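Local structure of Pab-dependent poly(a)-specific ribonuclease subunit PAN2 (Neurospora crassa, 4CZX) at residues A[196-209]-A[246-258]. The protein probably shortens the poly(A) tails of messenger RNA as the catalytic subunit of the PAN deadenylation complex, of which this chain is the N-terminal WD40 domain. Sequence-based numbering, arbitrary orientation.
Sequences NDLDTSNDFIVTCG and AAHVRMHPRMLTT
Asp197 OD2 accepts a hydrogen bond from the backbone N of Val249 at 3.1 Å, from above the carboxylate plane, and a weak bond from His248 ND1 at the edge of the imidazole. The contact is a worked example of how neighbouring blades of a WD40 beta-propeller meet: innermost strand 248-251 of one blade runs nearly parallel (8°) to strand 197-200 of the preceding blade, joined by aspartates rather than backbone pairing. The other oxygen, Asp197 OD1, takes Arg250 NH1 on its syn side at 2.9 Å in a salt bridge, and a water links OD1 to Arg250 NH2. The arginine chain bends at chi2 (-69°), which brings the guanidinium edge round to Asp197, where NH1 also donates to Val249 O; Asp294 pairs with NE. With an alanine at this position, Asp197 and Asp294 would probably lose the cation they share. Two residues on, Asp199 OD2 receives Met251 N at 2.7 Å, while its OD1 pairs with Lys160 of the blade before. Beside this polar row, Val206 CG2 packs against both methyls of Val249, and Cys208 SG touches Val249 CB. Met251, bent at chi2 and chi3, lays SD 3.9 Å from Val206 CG2 and carries CE to Phe204 CD2, 4.0 Å away.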
ATOM      1  N   ASN A 196      24.014  -0.969 -35.299  1.00 28.26           N
ATOM      2  CA  ASN A 196      23.730  -0.183 -34.107  1.00 26.74           C
ATOM      3  C   ASN A 196      22.702   0.932 -34.376  1.00 24.60           C
ATOM      4  O   ASN A 196      22.086   1.472 -33.450  1.00 26.02           O
ATOM      5  CB  ASN A 196      25.022   0.431 -33.562  1.00 29.70           C
ATOM      6  CG  ASN A 196      24.861   0.937 -32.147  1.00 33.51           C
ATOM      7  OD1 ASN A 196      24.367   0.219 -31.288  1.00 31.46           O
ATOM      8  ND2 ASN A 196      25.246   2.182 -31.902  1.00 31.22           N
ATOM      9  N   ASP A 197      22.533   1.276 -35.649  1.00 26.16           N
ATOM     10  CA  ASP A 197      21.628   2.355 -36.033  1.00 27.11           C
ATOM     11  C   ASP A 197      21.299   2.279 -37.518  1.00 23.57           C
ATOM     12  O   ASP A 197      22.130   1.879 -38.340  1.00 27.39           O
ATOM     13  CB  ASP A 197      22.243   3.725 -35.709  1.00 25.18           C
ATOM     14  CG  ASP A 197      21.178   4.824 -35.527  1.00 35.09           C
ATOM     15  OD1 ASP A 197      19.981   4.544 -35.743  1.00 32.79           O
ATOM     16  OD2 ASP A 197      21.542   5.959 -35.146  1.00 31.14           O
ATOM     17  N   LEU A 198      20.083   2.692 -37.859  1.00 24.76           N
ATOM     18  CA  LEU A 198      19.642   2.766 -39.243  1.00 26.10           C
ATOM     19  C   LEU A 198      18.762   3.999 -39.414  1.00 26.86           C
ATOM     20  O   LEU A 198      17.900   4.267 -38.580  1.00 25.99           O
ATOM     21  CB  LEU A 198      18.872   1.493 -39.650  1.00 27.53           C
ATOM     22  CG  LEU A 198      18.337   1.478 -41.100  1.00 31.40           C
ATOM     23  CD1 LEU A 198      18.310   0.070 -41.688  1.00 28.36           C
ATOM     24  CD2 LEU A 198      16.946   2.110 -41.231  1.00 31.90           C
ATOM     25  N   ASP A 199      18.986   4.747 -40.488  1.00 27.75           N
ATOM     26  CA  ASP A 199      18.036   5.779 -40.896  1.00 29.88           C
ATOM     27  C   ASP A 199      17.865   5.694 -42.397  1.00 30.54           C
ATOM     28  O   ASP A 199      18.687   5.092 -43.092  1.00 30.62           O
ATOM     29  CB  ASP A 199      18.495   7.183 -40.476  1.00 26.12           C
ATOM     30  CG  ASP A 199      17.336   8.186 -40.447  1.00 33.78           C
ATOM     31  OD1 ASP A 199      16.174   7.730 -40.479  1.00 28.29           O
ATOM     32  OD2 ASP A 199      17.587   9.405 -40.394  1.00 29.62           O
ATOM     33  N   THR A 200      16.794   6.294 -42.907  1.00 28.97           N
ATOM     34  CA  THR A 200      16.549   6.255 -44.331  1.00 25.88           C
ATOM     35  C   THR A 200      15.694   7.442 -44.754  1.00 27.99           C
ATOM     36  O   THR A 200      14.844   7.897 -43.995  1.00 33.35           O
ATOM     37  CB  THR A 200      15.875   4.911 -44.751  1.00 29.93           C
ATOM     38  OG1 THR A 200      15.514   4.963 -46.134  1.00 35.71           O
ATOM     39  CG2 THR A 200      14.622   4.629 -43.919  1.00 31.66           C
ATOM     40  N   SER A 201      15.983   7.949 -45.949  1.00 34.36           N
ATOM     41  CA  SER A 201      15.160   8.927 -46.649  1.00 35.11           C
ATOM     42  C   SER A 201      14.589   8.210 -47.858  1.00 35.41           C
ATOM     43  O   SER A 201      14.867   7.027 -48.051  1.00 36.69           O
ATOM     44  CB  SER A 201      15.987  10.138 -47.072  1.00 37.66           C
ATOM     45  OG  SER A 201      16.990   9.766 -48.011  1.00 38.12           O
ATOM     46  N   ASN A 202      13.818   8.900 -48.693  1.00 36.85           N
ATOM     47  CA  ASN A 202      13.266   8.234 -49.864  1.00 33.28           C
ATOM     48  C   ASN A 202      14.379   7.802 -50.825  1.00 32.74           C
ATOM     49  O   ASN A 202      14.172   6.909 -51.643  1.00 45.15           O
ATOM     50  CB  ASN A 202      12.238   9.133 -50.599  1.00 35.25           C
ATOM     51  CG  ASN A 202      10.942   9.310 -49.807  1.00 51.03           C
ATOM     52  OD1 ASN A 202      10.561   8.452 -49.001  1.00 56.01           O
ATOM     53  ND2 ASN A 202      10.261  10.431 -50.030  1.00 52.87           N
ATOM     54  N   ASP A 203      15.561   8.413 -50.719  1.00 34.79           N
ATOM     55  CA  ASP A 203      16.647   8.107 -51.655  1.00 35.48           C
ATOM     56  C   ASP A 203      17.815   7.291 -51.082  1.00 37.51           C
ATOM     57  O   ASP A 203      18.621   6.752 -51.850  1.00 38.86           O
ATOM     58  CB  ASP A 203      17.216   9.396 -52.250  1.00 38.89           C
ATOM     59  CG  ASP A 203      16.208  10.136 -53.104  1.00 49.45           C
ATOM     60  OD1 ASP A 203      15.241   9.502 -53.591  1.00 44.66           O
ATOM     61  OD2 ASP A 203      16.396  11.354 -53.289  1.00 51.26           O
ATOM     62  N   PHE A 204      17.931   7.209 -49.758  1.00 35.33           N
ATOM     63  CA  PHE A 204      19.084   6.544 -49.150  1.00 32.41           C
ATOM     64  C   PHE A 204      18.762   5.681 -47.939  1.00 33.34           C
ATOM     65  O   PHE A 204      17.801   5.938 -47.214  1.00 34.52           O
ATOM     66  CB  PHE A 204      20.132   7.572 -48.705  1.00 33.45           C
ATOM     67  CG  PHE A 204      20.639   8.451 -49.815  1.00 37.03           C
ATOM     68  CD1 PHE A 204      21.660   8.022 -50.648  1.00 42.64           C
ATOM     69  CD2 PHE A 204      20.103   9.712 -50.010  1.00 38.41           C
ATOM     70  CE1 PHE A 204      22.126   8.847 -51.678  1.00 46.28           C
ATOM     71  CE2 PHE A 204      20.565  10.535 -51.038  1.00 39.36           C
ATOM     72  CZ  PHE A 204      21.578  10.096 -51.861  1.00 41.27           C
ATOM     73  N   ILE A 205      19.591   4.661 -47.727  1.00 30.12           N
ATOM     74  CA  ILE A 205      19.730   4.046 -46.410  1.00 30.65           C
ATOM     75  C   ILE A 205      21.126   4.331 -45.871  1.00 34.38           C
ATOM     76  O   ILE A 205      22.103   4.306 -46.628  1.00 33.60           O
ATOM     77  CB  ILE A 205      19.531   2.522 -46.429  1.00 33.17           C
ATOM     78  CG1 ILE A 205      18.355   2.123 -47.319  1.00 35.13           C
ATOM     79  CG2 ILE A 205      19.386   1.985 -44.987  1.00 28.74           C
ATOM     80  CD1 ILE A 205      18.206   0.617 -47.451  1.00 35.10           C
ATOM     81  N   VAL A 206      21.216   4.607 -44.572  1.00 28.83           N
ATOM     82  CA  VAL A 206      22.509   4.741 -43.914  1.00 28.92           C
ATOM     83  C   VAL A 206      22.516   3.912 -42.628  1.00 32.85           C
ATOM     84  O   VAL A 206      21.524   3.860 -41.897  1.00 28.74           O
ATOM     85  CB  VAL A 206      22.858   6.217 -43.604  1.00 28.15           C
ATOM     86  CG1 VAL A 206      23.318   6.945 -44.862  1.00 31.18           C
ATOM     87  CG2 VAL A 206      21.667   6.935 -42.934  1.00 30.97           C
ATOM     88  N   THR A 207      23.626   3.225 -42.361  1.00 31.15           N
ATOM     89  CA  THR A 207      23.706   2.404 -41.158  1.00 31.16           C
ATOM     90  C   THR A 207      25.036   2.546 -40.450  1.00 30.05           C
ATOM     91  O   THR A 207      26.056   2.876 -41.070  1.00 31.58           O
ATOM     92  CB  THR A 207      23.497   0.891 -41.443  1.00 34.11           C
ATOM     93  OG1 THR A 207      24.552   0.411 -42.289  1.00 37.17           O
ATOM     94  CG2 THR A 207      22.132   0.627 -42.082  1.00 31.16           C
ATOM     95  N   CYS A 208      24.997   2.288 -39.145  1.00 28.33           N
ATOM     96  CA  CYS A 208      26.190   2.124 -38.325  1.00 31.32           C
ATOM     97  C   CYS A 208      26.181   0.713 -37.744  1.00 31.28           C
ATOM     98  O   CYS A 208      25.124   0.175 -37.454  1.00 31.06           O
ATOM     99  CB  CYS A 208      26.218   3.152 -37.190  1.00 29.78           C
ATOM    100  SG  CYS A 208      26.174   4.858 -37.738  1.00 34.44           S
ATOM    101  N   GLY A 209      27.347   0.105 -37.570  1.00 30.48           N
ATOM    102  CA  GLY A 209      27.363  -1.229 -37.007  1.00 29.62           C
ATOM    103  C   GLY A 209      28.778  -1.747 -36.861  1.00 30.50           C
ATOM    104  O   GLY A 209      29.730  -0.958 -36.869  1.00 32.38           O
ATOM    105  N   ALA A 246      31.733   5.147 -36.239  1.00 34.02           N
ATOM    106  CA  ALA A 246      30.352   5.621 -36.393  1.00 32.14           C
ATOM    107  C   ALA A 246      29.378   4.809 -35.569  1.00 32.30           C
ATOM    108  O   ALA A 246      29.191   3.620 -35.819  1.00 32.28           O
ATOM    109  CB  ALA A 246      29.951   5.593 -37.848  1.00 33.47           C
ATOM    110  N   ALA A 247      28.742   5.473 -34.606  1.00 29.17           N
ATOM    111  CA  ALA A 247      27.824   4.824 -33.677  1.00 28.79           C
ATOM    112  C   ALA A 247      26.368   5.099 -34.056  1.00 29.15           C
ATOM    113  O   ALA A 247      25.518   4.210 -33.958  1.00 30.76           O
ATOM    114  CB  ALA A 247      28.105   5.291 -32.258  1.00 28.25           C
ATOM    115  N   HIS A 248      26.088   6.333 -34.475  1.00 31.20           N
ATOM    116  CA  HIS A 248      24.729   6.723 -34.849  1.00 26.78           C
ATOM    117  C   HIS A 248      24.720   7.608 -36.077  1.00 27.59           C
ATOM    118  O   HIS A 248      25.717   8.280 -36.393  1.00 33.81           O
ATOM    119  CB  HIS A 248      24.028   7.439 -33.690  1.00 33.18           C
ATOM    120  CG  HIS A 248      24.078   6.665 -32.413  1.00 33.24           C
ATOM    121  ND1 HIS A 248      23.237   5.605 -32.154  1.00 31.98           N
ATOM    122  CD2 HIS A 248      24.904   6.765 -31.349  1.00 33.66           C
ATOM    123  CE1 HIS A 248      23.547   5.084 -30.980  1.00 34.69           C
ATOM    124  NE2 HIS A 248      24.551   5.773 -30.471  1.00 31.05           N
ATOM    125  N   VAL A 249      23.585   7.592 -36.770  1.00 28.67           N
ATOM    126  CA  VAL A 249      23.423   8.363 -37.985  1.00 26.49           C
ATOM    127  C   VAL A 249      21.956   8.738 -38.190  1.00 27.21           C
ATOM    128  O   VAL A 249      21.039   7.962 -37.895  1.00 26.55           O
ATOM    129  CB  VAL A 249      23.953   7.592 -39.223  1.00 26.37           C
ATOM    130  CG1 VAL A 249      23.095   6.356 -39.506  1.00 31.45           C
ATOM    131  CG2 VAL A 249      24.049   8.502 -40.442  1.00 28.08           C
ATOM    132  N   ARG A 250      21.755   9.959 -38.666  1.00 27.79           N
ATOM    133  CA  ARG A 250      20.441  10.419 -39.090  1.00 28.36           C
ATOM    134  C   ARG A 250      20.590  11.173 -40.393  1.00 27.86           C
ATOM    135  O   ARG A 250      21.538  11.940 -40.560  1.00 32.54           O
ATOM    136  CB  ARG A 250      19.795  11.331 -38.045  1.00 30.12           C
ATOM    137  CG  ARG A 250      19.326  10.628 -36.781  1.00 29.86           C
ATOM    138  CD  ARG A 250      18.135   9.727 -37.063  1.00 25.49           C
ATOM    139  NE  ARG A 250      17.610   9.094 -35.848  1.00 27.46           N
ATOM    140  CZ  ARG A 250      17.880   7.850 -35.474  1.00 29.97           C
ATOM    141  NH1 ARG A 250      18.708   7.085 -36.187  1.00 27.35           N
ATOM    142  NH2 ARG A 250      17.335   7.371 -34.369  1.00 25.59           N
ATOM    143  N   MET A 251      19.644  10.964 -41.305  1.00 30.65           N
ATOM    144  CA  MET A 251      19.556  11.797 -42.503  1.00 30.64           C
ATOM    145  C   MET A 251      19.072  13.176 -42.093  1.00 36.46           C
ATOM    146  O   MET A 251      18.182  13.302 -41.245  1.00 34.07           O
ATOM    147  CB  MET A 251      18.602  11.197 -43.535  1.00 30.35           C
ATOM    148  CG  MET A 251      19.084   9.887 -44.126  1.00 36.13           C
ATOM    149  SD  MET A 251      20.652  10.057 -45.002  1.00 36.34           S
ATOM    150  CE  MET A 251      20.238  11.192 -46.337  1.00 31.75           C
ATOM    151  N   HIS A 252      19.671  14.205 -42.680  1.00 33.12           N
ATOM    152  CA  HIS A 252      19.249  15.574 -42.445  1.00 37.99           C
ATOM    153  C   HIS A 252      17.928  15.797 -43.177  1.00 31.71           C
ATOM    154  O   HIS A 252      17.843  15.549 -44.379  1.00 39.59           O
ATOM    155  CB  HIS A 252      20.321  16.554 -42.919  1.00 37.05           C
ATOM    156  CG  HIS A 252      20.212  17.912 -42.305  1.00 46.45           C
ATOM    157  ND1 HIS A 252      19.183  18.782 -42.598  1.00 46.74           N
ATOM    158  CD2 HIS A 252      21.005  18.552 -41.414  1.00 49.62           C
ATOM    159  CE1 HIS A 252      19.342  19.896 -41.908  1.00 50.31           C
ATOM    160  NE2 HIS A 252      20.443  19.784 -41.183  1.00 50.57           N
ATOM    161  N   PRO A 253      16.892  16.248 -42.453  1.00 34.19           N
ATOM    162  CA  PRO A 253      15.544  16.379 -43.026  1.00 33.86           C
ATOM    163  C   PRO A 253      15.418  17.513 -44.042  1.00 42.89           C
ATOM    164  O   PRO A 253      14.455  17.524 -44.820  1.00 42.04           O
ATOM    165  CB  PRO A 253      14.664  16.648 -41.796  1.00 37.11           C
ATOM    166  CG  PRO A 253      15.578  17.284 -40.824  1.00 40.24           C
ATOM    167  CD  PRO A 253      16.924  16.633 -41.031  1.00 37.08           C
ATOM    168  N   ARG A 254      16.365  18.448 -44.056  1.00 42.73           N
ATOM    169  CA  ARG A 254      16.278  19.562 -45.001  1.00 44.78           C
ATOM    170  C   ARG A 254      17.366  19.495 -46.061  1.00 45.37           C
ATOM    171  O   ARG A 254      17.097  19.718 -47.238  1.00 50.82           O
ATOM    172  CB  ARG A 254      16.324  20.897 -44.261  1.00 49.20           C
ATOM    173  CG  ARG A 254      14.962  21.290 -43.697  1.00 54.36           C
ATOM    174  CD  ARG A 254      14.993  22.601 -42.934  1.00 61.17           C
ATOM    175  NE  ARG A 254      13.688  22.898 -42.348  1.00 65.01           N
ATOM    176  CZ  ARG A 254      13.467  23.859 -41.455  1.00 69.26           C
ATOM    177  NH1 ARG A 254      14.470  24.620 -41.034  1.00 71.35           N
ATOM    178  NH2 ARG A 254      12.243  24.058 -40.980  1.00 67.72           N
ATOM    179  N   MET A 255      18.591  19.184 -45.652  1.00 43.69           N
ATOM    180  CA  MET A 255      19.662  18.920 -46.606  1.00 46.35           C
ATOM    181  C   MET A 255      19.579  17.454 -47.022  1.00 50.83           C
ATOM    182  O   MET A 255      20.105  16.571 -46.328  1.00 44.16           O
ATOM    183  CB  MET A 255      21.022  19.236 -45.994  1.00 49.37           C
ATOM    184  CG  MET A 255      21.194  20.676 -45.566  1.00 55.18           C
ATOM    185  SD  MET A 255      22.705  20.880 -44.615  1.00 81.80           S
ATOM    186  CE  MET A 255      23.234  22.496 -45.149  1.00 62.63           C
ATOM    187  N   LEU A 256      18.925  17.200 -48.154  1.00 46.69           N
ATOM    188  CA  LEU A 256      18.437  15.855 -48.476  1.00 52.60           C
ATOM    189  C   LEU A 256      19.494  14.790 -48.779  1.00 52.48           C
ATOM    190  O   LEU A 256      19.210  13.598 -48.673  1.00 60.60           O
ATOM    191  CB  LEU A 256      17.476  15.928 -49.659  1.00 50.04           C
ATOM    192  CG  LEU A 256      16.148  16.612 -49.331  1.00 58.70           C
ATOM    193  CD1 LEU A 256      15.225  16.607 -50.542  1.00 62.72           C
ATOM    194  CD2 LEU A 256      15.496  15.937 -48.146  1.00 53.56           C
ATOM    195  N   THR A 257      20.694  15.201 -49.165  1.00 50.36           N
ATOM    196  CA  THR A 257      21.754  14.237 -49.452  1.00 49.75           C
ATOM    197  C   THR A 257      22.811  14.221 -48.354  1.00 45.29           C
ATOM    198  O   THR A 257      23.931  13.756 -48.557  1.00 48.16           O
ATOM    199  CB  THR A 257      22.433  14.548 -50.780  1.00 52.81           C
ATOM    200  OG1 THR A 257      23.080  15.823 -50.684  1.00 49.56           O
ATOM    201  CG2 THR A 257      21.405  14.573 -51.894  1.00 54.67           C
ATOM    202  N   THR A 258      22.446  14.745 -47.196  1.00 39.31           N
ATOM    203  CA  THR A 258      23.391  14.922 -46.103  1.00 41.50           C
ATOM    204  C   THR A 258      23.050  14.002 -44.928  1.00 35.73           C
ATOM    205  O   THR A 258      21.877  13.810 -44.600  1.00 36.54           O
ATOM    206  CB  THR A 258      23.415  16.400 -45.651  1.00 44.31           C
ATOM    207  OG1 THR A 258      23.939  17.208 -46.712  1.00 46.50           O
ATOM    208  CG2 THR A 258      24.280  16.587 -44.432  1.00 43.18           C
TER
HETATM  209  O   HOH W   1      20.983   3.659 -32.578  1.00 33.25           O
HETATM  210  O   HOH W   2      17.903   4.532 -33.636  1.00 29.01           O
HETATM  211  O   HOH W   3      29.533   1.934 -38.159  1.00 26.44           O